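Local atomic coordinates of IMC sub-compartment protein ISP1 (Toxoplasma gondii, PDB entry 4CHM), a protein that belongs to a family of inner membrane complex proteins critical for replication of the parasite and, with its pleckstrin homology fold, probably acts in cell division by endodyogeny. Residues A[82-94]-A[103-116]. Numbering follows the deposited sequence.
Sequences ANLVDDESCVALH and PLRFDGVKDKTCFV. With SO4 (sulfate ion), chain H.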
ATOM      1  N   ALA A  82     -14.409   7.942  -0.153  1.00 24.64           N
ATOM      2  CA  ALA A  82     -13.895   7.064  -1.226  1.00 22.30           C
ATOM      3  C   ALA A  82     -14.372   5.631  -1.015  1.00 22.25           C
ATOM      4  O   ALA A  82     -14.751   5.249   0.093  1.00 20.12           O
ATOM      5  CB  ALA A  82     -12.375   7.107  -1.293  1.00 21.32           C
ATOM      6  N   ASN A  83     -14.358   4.845  -2.084  1.00 19.78           N
ATOM      7  CA  ASN A  83     -14.663   3.438  -1.977  1.00 21.50           C
ATOM      8  C   ASN A  83     -13.355   2.637  -1.872  1.00 21.03           C
ATOM      9  O   ASN A  83     -12.659   2.444  -2.861  1.00 22.61           O
ATOM     10  CB  ASN A  83     -15.517   2.979  -3.179  1.00 21.29           C
ATOM     11  CG  ASN A  83     -16.100   1.596  -2.984  1.00 23.43           C
ATOM     12  OD1 ASN A  83     -15.430   0.691  -2.460  1.00 27.41           O
ATOM     13  ND2 ASN A  83     -17.332   1.413  -3.408  1.00 18.78           N
ATOM     14  N   LEU A  84     -13.006   2.223  -0.660  1.00 20.16           N
ATOM     15  CA  LEU A  84     -11.735   1.568  -0.444  1.00 20.87           C
ATOM     16  C   LEU A  84     -11.833   0.065  -0.730  1.00 23.50           C
ATOM     17  O   LEU A  84     -10.800  -0.602  -0.923  1.00 20.76           O
ATOM     18  CB  LEU A  84     -11.212   1.805   0.988  1.00 21.00           C
ATOM     19  CG  LEU A  84     -10.987   3.258   1.452  1.00 20.84           C
ATOM     20  CD1 LEU A  84     -10.310   3.325   2.805  1.00 19.65           C
ATOM     21  CD2 LEU A  84     -10.229   4.089   0.411  1.00 20.12           C
ATOM     22  N   VAL A  85     -13.026  -0.503  -0.595  1.00 21.31           N
ATOM     23  CA  VAL A  85     -13.148  -1.959  -0.499  1.00 23.60           C
ATOM     24  C   VAL A  85     -13.637  -2.728  -1.720  1.00 24.48           C
ATOM     25  O   VAL A  85     -13.283  -3.889  -1.909  1.00 25.08           O
ATOM     26  CB  VAL A  85     -14.041  -2.360   0.692  1.00 24.33           C
ATOM     27  CG1 VAL A  85     -13.462  -1.834   1.995  1.00 23.68           C
ATOM     28  CG2 VAL A  85     -15.464  -1.868   0.481  1.00 22.13           C
ATOM     29  N   ASP A  86     -14.455  -2.090  -2.540  1.00 21.68           N
ATOM     30  CA  ASP A  86     -15.169  -2.798  -3.594  1.00 25.73           C
ATOM     31  C   ASP A  86     -14.298  -3.448  -4.676  1.00 26.22           C
ATOM     32  O   ASP A  86     -14.653  -4.491  -5.217  1.00 24.77           O
ATOM     33  CB  ASP A  86     -16.350  -1.985  -4.128  1.00 25.81           C
ATOM     34  CG  ASP A  86     -17.542  -2.031  -3.181  1.00 25.67           C
ATOM     35  OD1 ASP A  86     -17.770  -3.095  -2.570  1.00 24.42           O
ATOM     36  OD2 ASP A  86     -18.234  -1.009  -3.024  1.00 26.43           O
ATOM     37  N   ASP A  87     -13.179  -2.821  -5.010  1.00 21.90           N
ATOM     38  CA  ASP A  87     -12.234  -3.433  -5.935  1.00 25.70           C
ATOM     39  C   ASP A  87     -11.202  -4.351  -5.258  1.00 25.96           C
ATOM     40  O   ASP A  87     -10.372  -4.950  -5.939  1.00 23.57           O
ATOM     41  CB  ASP A  87     -11.541  -2.375  -6.797  1.00 26.98           C
ATOM     42  CG  ASP A  87     -10.602  -1.495  -6.004  1.00 29.95           C
ATOM     43  OD1 ASP A  87     -10.276  -1.842  -4.853  1.00 27.07           O
ATOM     44  OD2 ASP A  87     -10.188  -0.451  -6.539  1.00 31.73           O
ATOM     45  N   GLU A  88     -11.244  -4.455  -3.931  1.00 23.18           N
ATOM     46  CA  GLU A  88     -10.262  -5.287  -3.192  1.00 24.68           C
ATOM     47  C   GLU A  88      -8.858  -5.084  -3.719  1.00 23.52           C
ATOM     48  O   GLU A  88      -8.063  -6.028  -3.751  1.00 21.77           O
ATOM     49  CB  GLU A  88     -10.623  -6.795  -3.252  1.00 23.95           C
ATOM     50  CG  GLU A  88     -11.964  -7.133  -2.626  1.00 23.23           C
ATOM     51  CD  GLU A  88     -13.147  -6.947  -3.582  1.00 27.44           C
ATOM     52  OE1 GLU A  88     -12.947  -6.877  -4.840  1.00 24.05           O
ATOM     53  OE2 GLU A  88     -14.292  -6.936  -3.071  1.00 25.67           O
ATOM     54  N   SER A  89      -8.552  -3.845  -4.134  1.00 21.07           N
ATOM     55  CA  SER A  89      -7.207  -3.492  -4.586  1.00 19.89           C
ATOM     56  C   SER A  89      -6.469  -2.499  -3.662  1.00 18.14           C
ATOM     57  O   SER A  89      -5.405  -2.012  -4.016  1.00 15.88           O
ATOM     58  CB  SER A  89      -7.255  -2.940  -6.016  1.00 19.77           C
ATOM     59  OG  SER A  89      -7.754  -3.939  -6.885  1.00 22.10           O
ATOM     60  N   CYS A  90      -7.038  -2.203  -2.490  1.00 17.76           N
ATOM     61  CA  CYS A  90      -6.477  -1.176  -1.618  1.00 19.48           C
ATOM     62  C   CYS A  90      -5.719  -1.746  -0.392  1.00 19.67           C
ATOM     63  O   CYS A  90      -6.176  -2.689   0.250  1.00 22.27           O
ATOM     64  CB  CYS A  90      -7.590  -0.258  -1.172  1.00 22.27           C
ATOM     65  SG  CYS A  90      -7.106   0.974   0.036  1.00 23.80           S
ATOM     66  N   VAL A  91      -4.564  -1.175  -0.076  1.00 19.02           N
ATOM     67  CA  VAL A  91      -3.992  -1.310   1.250  1.00 18.54           C
ATOM     68  C   VAL A  91      -3.833   0.082   1.859  1.00 21.35           C
ATOM     69  O   VAL A  91      -3.233   0.990   1.232  1.00 22.83           O
ATOM     70  CB  VAL A  91      -2.599  -1.975   1.238  1.00 17.35           C
ATOM     71  CG1 VAL A  91      -2.188  -2.339   2.640  1.00 17.54           C
ATOM     72  CG2 VAL A  91      -2.569  -3.210   0.326  1.00 18.41           C
ATOM     73  N   ALA A  92      -4.292   0.238   3.092  1.00 18.73           N
ATOM     74  CA  ALA A  92      -4.045   1.492   3.837  1.00 18.59           C
ATOM     75  C   ALA A  92      -2.920   1.315   4.824  1.00 18.86           C
ATOM     76  O   ALA A  92      -2.904   0.351   5.586  1.00 19.49           O
ATOM     77  CB  ALA A  92      -5.299   1.952   4.550  1.00 14.78           C
ATOM     78  N   LEU A  93      -2.011   2.287   4.856  1.00 18.11           N
ATOM     79  CA  LEU A  93      -0.974   2.317   5.864  1.00 17.29           C
ATOM     80  C   LEU A  93      -1.494   3.003   7.087  1.00 18.32           C
ATOM     81  O   LEU A  93      -1.766   4.217   7.074  1.00 18.64           O
ATOM     82  CB  LEU A  93       0.262   3.076   5.363  1.00 16.94           C
ATOM     83  CG  LEU A  93       0.739   2.815   3.943  1.00 16.83           C
ATOM     84  CD1 LEU A  93       1.831   3.830   3.624  1.00 16.06           C
ATOM     85  CD2 LEU A  93       1.242   1.378   3.790  1.00 17.74           C
ATOM     86  N   HIS A  94      -1.612   2.245   8.154  1.00 19.58           N
ATOM     87  CA  HIS A  94      -1.970   2.791   9.440  1.00 22.92           C
ATOM     88  C   HIS A  94      -0.678   3.237  10.105  1.00 21.80           C
ATOM     89  O   HIS A  94       0.175   2.444  10.374  1.00 20.99           O
ATOM     90  CB  HIS A  94      -2.673   1.718  10.281  1.00 28.53           C
ATOM     91  CG  HIS A  94      -3.233   2.222  11.565  1.00 29.11           C
ATOM     92  ND1 HIS A  94      -3.456   1.409  12.641  1.00 33.46           N
ATOM     93  CD2 HIS A  94      -3.612   3.455  11.943  1.00 34.05           C
ATOM     94  CE1 HIS A  94      -3.943   2.120  13.633  1.00 34.50           C
ATOM     95  NE2 HIS A  94      -4.053   3.364  13.233  1.00 38.73           N
ATOM     96  N   PRO A 103      -4.695   5.474   2.420  1.00 15.98           N
ATOM     97  CA  PRO A 103      -5.138   4.357   1.571  1.00 15.76           C
ATOM     98  C   PRO A 103      -4.543   4.392   0.173  1.00 15.31           C
ATOM     99  O   PRO A 103      -4.688   5.378  -0.537  1.00 15.06           O
ATOM    100  CB  PRO A 103      -6.670   4.544   1.523  1.00 15.99           C
ATOM    101  CG  PRO A 103      -6.980   5.558   2.633  1.00 15.06           C
ATOM    102  CD  PRO A 103      -5.780   6.447   2.631  1.00 15.55           C
ATOM    103  N   LEU A 104      -3.876   3.298  -0.205  1.00 15.62           N
ATOM    104  CA  LEU A 104      -3.211   3.174  -1.508  1.00 15.25           C
ATOM    105  C   LEU A 104      -4.009   2.196  -2.318  1.00 16.92           C
ATOM    106  O   LEU A 104      -4.313   1.073  -1.849  1.00 17.77           O
ATOM    107  CB  LEU A 104      -1.816   2.584  -1.358  1.00 15.88           C
ATOM    108  CG  LEU A 104      -0.834   3.294  -0.432  1.00 18.50           C
ATOM    109  CD1 LEU A 104       0.417   2.466  -0.294  1.00 19.38           C
ATOM    110  CD2 LEU A 104      -0.518   4.663  -0.961  1.00 20.00           C
ATOM    111  N   ARG A 105      -4.340   2.568  -3.537  1.00 15.48           N
ATOM    112  CA  ARG A 105      -5.026   1.606  -4.435  1.00 17.82           C
ATOM    113  C   ARG A 105      -4.060   1.125  -5.532  1.00 17.93           C
ATOM    114  O   ARG A 105      -3.503   1.938  -6.262  1.00 16.25           O
ATOM    115  CB  ARG A 105      -6.257   2.240  -5.085  1.00 18.37           C
ATOM    116  CG  ARG A 105      -6.976   1.248  -6.019  1.00 23.18           C
ATOM    117  CD  ARG A 105      -8.144   1.901  -6.713  1.00 22.26           C
ATOM    118  NE  ARG A 105      -9.267   2.181  -5.803  1.00 21.46           N
ATOM    119  CZ  ARG A 105     -10.314   2.944  -6.145  1.00 25.21           C
ATOM    120  NH1 ARG A 105     -10.320   3.551  -7.334  1.00 26.55           N
ATOM    121  NH2 ARG A 105     -11.312   3.172  -5.283  1.00 24.17           N
ATOM    122  N   PHE A 106      -3.818  -0.183  -5.577  1.00 16.62           N
ATOM    123  CA  PHE A 106      -2.924  -0.769  -6.555  1.00 17.45           C
ATOM    124  C   PHE A 106      -3.688  -1.077  -7.834  1.00 18.88           C
ATOM    125  O   PHE A 106      -4.900  -0.950  -7.869  1.00 18.48           O
ATOM    126  CB  PHE A 106      -2.264  -2.046  -5.977  1.00 15.95           C
ATOM    127  CG  PHE A 106      -1.305  -1.763  -4.863  1.00 15.04           C
ATOM    128  CD1 PHE A 106      -1.780  -1.556  -3.563  1.00 14.62           C
ATOM    129  CD2 PHE A 106       0.051  -1.516  -5.137  1.00 14.11           C
ATOM    130  CE1 PHE A 106      -0.907  -1.167  -2.553  1.00 15.12           C
ATOM    131  CE2 PHE A 106       0.914  -1.139  -4.138  1.00 14.66           C
ATOM    132  CZ  PHE A 106       0.440  -0.962  -2.839  1.00 13.94           C
ATOM    133  N   ASP A 107      -2.988  -1.606  -8.829  1.00 22.63           N
ATOM    134  CA  ASP A 107      -3.587  -1.929 -10.130  1.00 27.60           C
ATOM    135  C   ASP A 107      -4.618  -3.066 -10.094  1.00 27.08           C
ATOM    136  O   ASP A 107      -5.424  -3.197 -10.993  1.00 32.39           O
ATOM    137  CB  ASP A 107      -2.489  -2.265 -11.135  1.00 36.18           C
ATOM    138  CG  ASP A 107      -1.680  -1.050 -11.528  1.00 46.08           C
ATOM    139  OD1 ASP A 107      -1.825   0.004 -10.866  1.00 57.58           O
ATOM    140  OD2 ASP A 107      -0.912  -1.129 -12.507  1.00 55.76           O
ATOM    141  N   GLY A 108      -4.554  -3.920  -9.093  1.00 24.27           N
ATOM    142  CA  GLY A 108      -5.541  -4.989  -8.977  1.00 22.68           C
ATOM    143  C   GLY A 108      -5.239  -5.843  -7.769  1.00 23.37           C
ATOM    144  O   GLY A 108      -4.395  -5.471  -6.928  1.00 18.47           O
ATOM    145  N   VAL A 109      -5.964  -6.951  -7.637  1.00 17.81           N
ATOM    146  CA  VAL A 109      -5.971  -7.711  -6.401  1.00 19.93           C
ATOM    147  C   VAL A 109      -4.609  -8.333  -6.135  1.00 20.44           C
ATOM    148  O   VAL A 109      -4.189  -8.440  -4.991  1.00 21.29           O
ATOM    149  CB  VAL A 109      -7.088  -8.802  -6.426  1.00 20.04           C
ATOM    150  CG1 VAL A 109      -7.104  -9.583  -5.121  1.00 20.73           C
ATOM    151  CG2 VAL A 109      -8.443  -8.133  -6.641  1.00 19.98           C
ATOM    152  N   LYS A 110      -3.891  -8.678  -7.206  1.00 20.20           N
ATOM    153  CA  LYS A 110      -2.642  -9.417  -7.064  1.00 21.44           C
ATOM    154  C   LYS A 110      -1.534  -8.564  -6.491  1.00 19.69           C
ATOM    155  O   LYS A 110      -0.820  -8.994  -5.600  1.00 18.80           O
ATOM    156  CB  LYS A 110      -2.197 -10.023  -8.388  1.00 22.05           C
ATOM    157  CG  LYS A 110      -0.878 -10.775  -8.305  1.00 27.63           C
ATOM    158  CD  LYS A 110      -0.411 -11.235  -9.701  1.00 30.07           C
ATOM    159  CE  LYS A 110       0.929 -11.945  -9.631  1.00 33.86           C
ATOM    160  NZ  LYS A 110       1.034 -13.042 -10.633  1.00 31.70           N
ATOM    161  N   ASP A 111      -1.395  -7.362  -7.011  1.00 18.85           N
ATOM    162  CA  ASP A 111      -0.475  -6.404  -6.457  1.00 18.75           C
ATOM    163  C   ASP A 111      -0.865  -6.034  -5.031  1.00 18.61           C
ATOM    164  O   ASP A 111      -0.039  -5.981  -4.179  1.00 19.24           O
ATOM    165  CB  ASP A 111      -0.384  -5.171  -7.340  1.00 21.59           C
ATOM    166  CG  ASP A 111       0.761  -5.246  -8.327  1.00 25.80           C
ATOM    167  OD1 ASP A 111       1.481  -6.223  -8.331  1.00 26.10           O
ATOM    168  OD2 ASP A 111       0.959  -4.317  -9.075  1.00 24.91           O
ATOM    169  N   LYS A 112      -2.144  -5.847  -4.786  1.00 18.37           N
ATOM    170  CA  LYS A 112      -2.604  -5.478  -3.474  1.00 19.74           C
ATOM    171  C   LYS A 112      -2.163  -6.593  -2.517  1.00 18.82           C
ATOM    172  O   LYS A 112      -1.598  -6.326  -1.499  1.00 17.77           O
ATOM    173  CB  LYS A 112      -4.132  -5.370  -3.492  1.00 18.94           C
ATOM    174  CG  LYS A 112      -4.825  -4.947  -2.206  1.00 20.12           C
ATOM    175  CD  LYS A 112      -4.745  -6.010  -1.132  1.00 24.70           C
ATOM    176  CE  LYS A 112      -6.082  -6.312  -0.500  1.00 27.48           C
ATOM    177  NZ  LYS A 112      -6.971  -7.180  -1.285  1.00 24.10           N
ATOM    178  N   THR A 113      -2.383  -7.839  -2.913  1.00 18.58           N
ATOM    179  CA  THR A 113      -2.049  -8.971  -2.080  1.00 18.22           C
ATOM    180  C   THR A 113      -0.560  -9.116  -1.847  1.00 19.03           C
ATOM    181  O   THR A 113      -0.142  -9.271  -0.727  1.00 18.16           O
ATOM    182  CB  THR A 113      -2.598 -10.293  -2.637  1.00 19.36           C
ATOM    183  OG1 THR A 113      -3.997 -10.202  -2.804  1.00 18.89           O
ATOM    184  CG2 THR A 113      -2.303 -11.392  -1.705  1.00 18.56           C
ATOM    185  N   CYS A 114       0.227  -8.997  -2.905  1.00 18.39           N
ATOM    186  CA  CYS A 114       1.705  -9.041  -2.787  1.00 19.21           C
ATOM    187  C   CYS A 114       2.270  -7.976  -1.907  1.00 19.17           C
ATOM    188  O   CYS A 114       3.270  -8.204  -1.250  1.00 17.36           O
ATOM    189  CB  CYS A 114       2.389  -8.937  -4.155  1.00 20.97           C
ATOM    190  SG  CYS A 114       2.230 -10.417  -5.136  1.00 27.87           S
ATOM    191  N   PHE A 115       1.717  -6.765  -2.001  1.00 18.88           N
ATOM    192  CA  PHE A 115       2.204  -5.668  -1.193  1.00 19.20           C
ATOM    193  C   PHE A 115       2.134  -5.981   0.277  1.00 19.92           C
ATOM    194  O   PHE A 115       3.043  -5.599   1.050  1.00 20.84           O
ATOM    195  CB  PHE A 115       1.418  -4.384  -1.447  1.00 19.54           C
ATOM    196  CG  PHE A 115       2.006  -3.175  -0.747  1.00 19.37           C
ATOM    197  CD1 PHE A 115       3.235  -2.647  -1.159  1.00 20.16           C
ATOM    198  CD2 PHE A 115       1.318  -2.531   0.244  1.00 21.27           C
ATOM    199  CE1 PHE A 115       3.761  -1.489  -0.574  1.00 20.32           C
ATOM    200  CE2 PHE A 115       1.868  -1.411   0.899  1.00 19.49           C
ATOM    201  CZ  PHE A 115       3.084  -0.887   0.473  1.00 20.97           C
ATOM    202  N   VAL A 116       1.007  -6.542   0.702  1.00 17.78           N
ATOM    203  CA  VAL A 116       0.818  -6.868   2.131  1.00 20.74           C
ATOM    204  C   VAL A 116       1.905  -7.832   2.618  1.00 19.36           C
ATOM    205  O   VAL A 116       2.554  -7.575   3.628  1.00 20.91           O
ATOM    206  CB  VAL A 116      -0.617  -7.403   2.430  1.00 18.22           C
ATOM    207  CG1 VAL A 116      -0.714  -7.962   3.842  1.00 20.13           C
ATOM    208  CG2 VAL A 116      -1.639  -6.271   2.259  1.00 19.46           C
TER
HETATM  209  S   SO4 H1182     -13.771   4.191  -8.025  1.00 42.62           S
HETATM  210  O1  SO4 H1182     -13.794   2.830  -8.681  1.00 36.78           O
HETATM  211  O2  SO4 H1182     -13.962   4.103  -6.514  1.00 45.04           O
HETATM  212  O3  SO4 H1182     -14.839   5.065  -8.611  1.00 43.11           O
HETATM  213  O4  SO4 H1182     -12.497   4.935  -8.309  1.00 44.00           O
HETATM  214  O   HOH W   1      -9.746   0.437  -3.643  1.00 33.85           O
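Val91 and Leu104 form a hydrogen-bonded antiparallel pair of a beta hairpin, with Leu104 N 2.8 Å from Val91 O and a return bond from Val91 N to Leu104 O; past the strand end, Phe106 N reaches Ser89 O. The hairpin illustrates how a sheet puts its two faces to different uses. On one face, Val91 CG2 packs 3.7 Å from Val116 CG2 and also meets Phe115 and Phe106 CE1, while Leu93 CD2 comes to the edge of the Phe115 ring. These contacts seat the C-terminal helix of the pleckstrin homology fold against the sheet. Lys112 lays its CG against the Ser89 carbonyl carbon, then bends at chi2 (-69°), carrying NZ to Glu88 O at 2.9 Å from above the carbonyl plane. On the other face, the methyls of Leu84 touch Pro103, beside Cys90 SG, and Arg105 extends until a bend at chi3 (-71°) turns its guanidinium into the loop. Arg105 NH2 donates through a bent bond to Asn83 O, 2.9 Å away at the guanidinium edge, and Asp87 OD2 lies over the guanidinium face, 2.9 Å from Arg105 NE, a purely electrostatic salt bridge. NE instead donates to a water that also bonds Asp87 OD1, while NH1 and NH2 donate to a sulfate probably from the crystallisation liquor. Arg105 ties loop to strand by charge and directed bonds, leaving an edge that, in this crystal, also holds a sulfate.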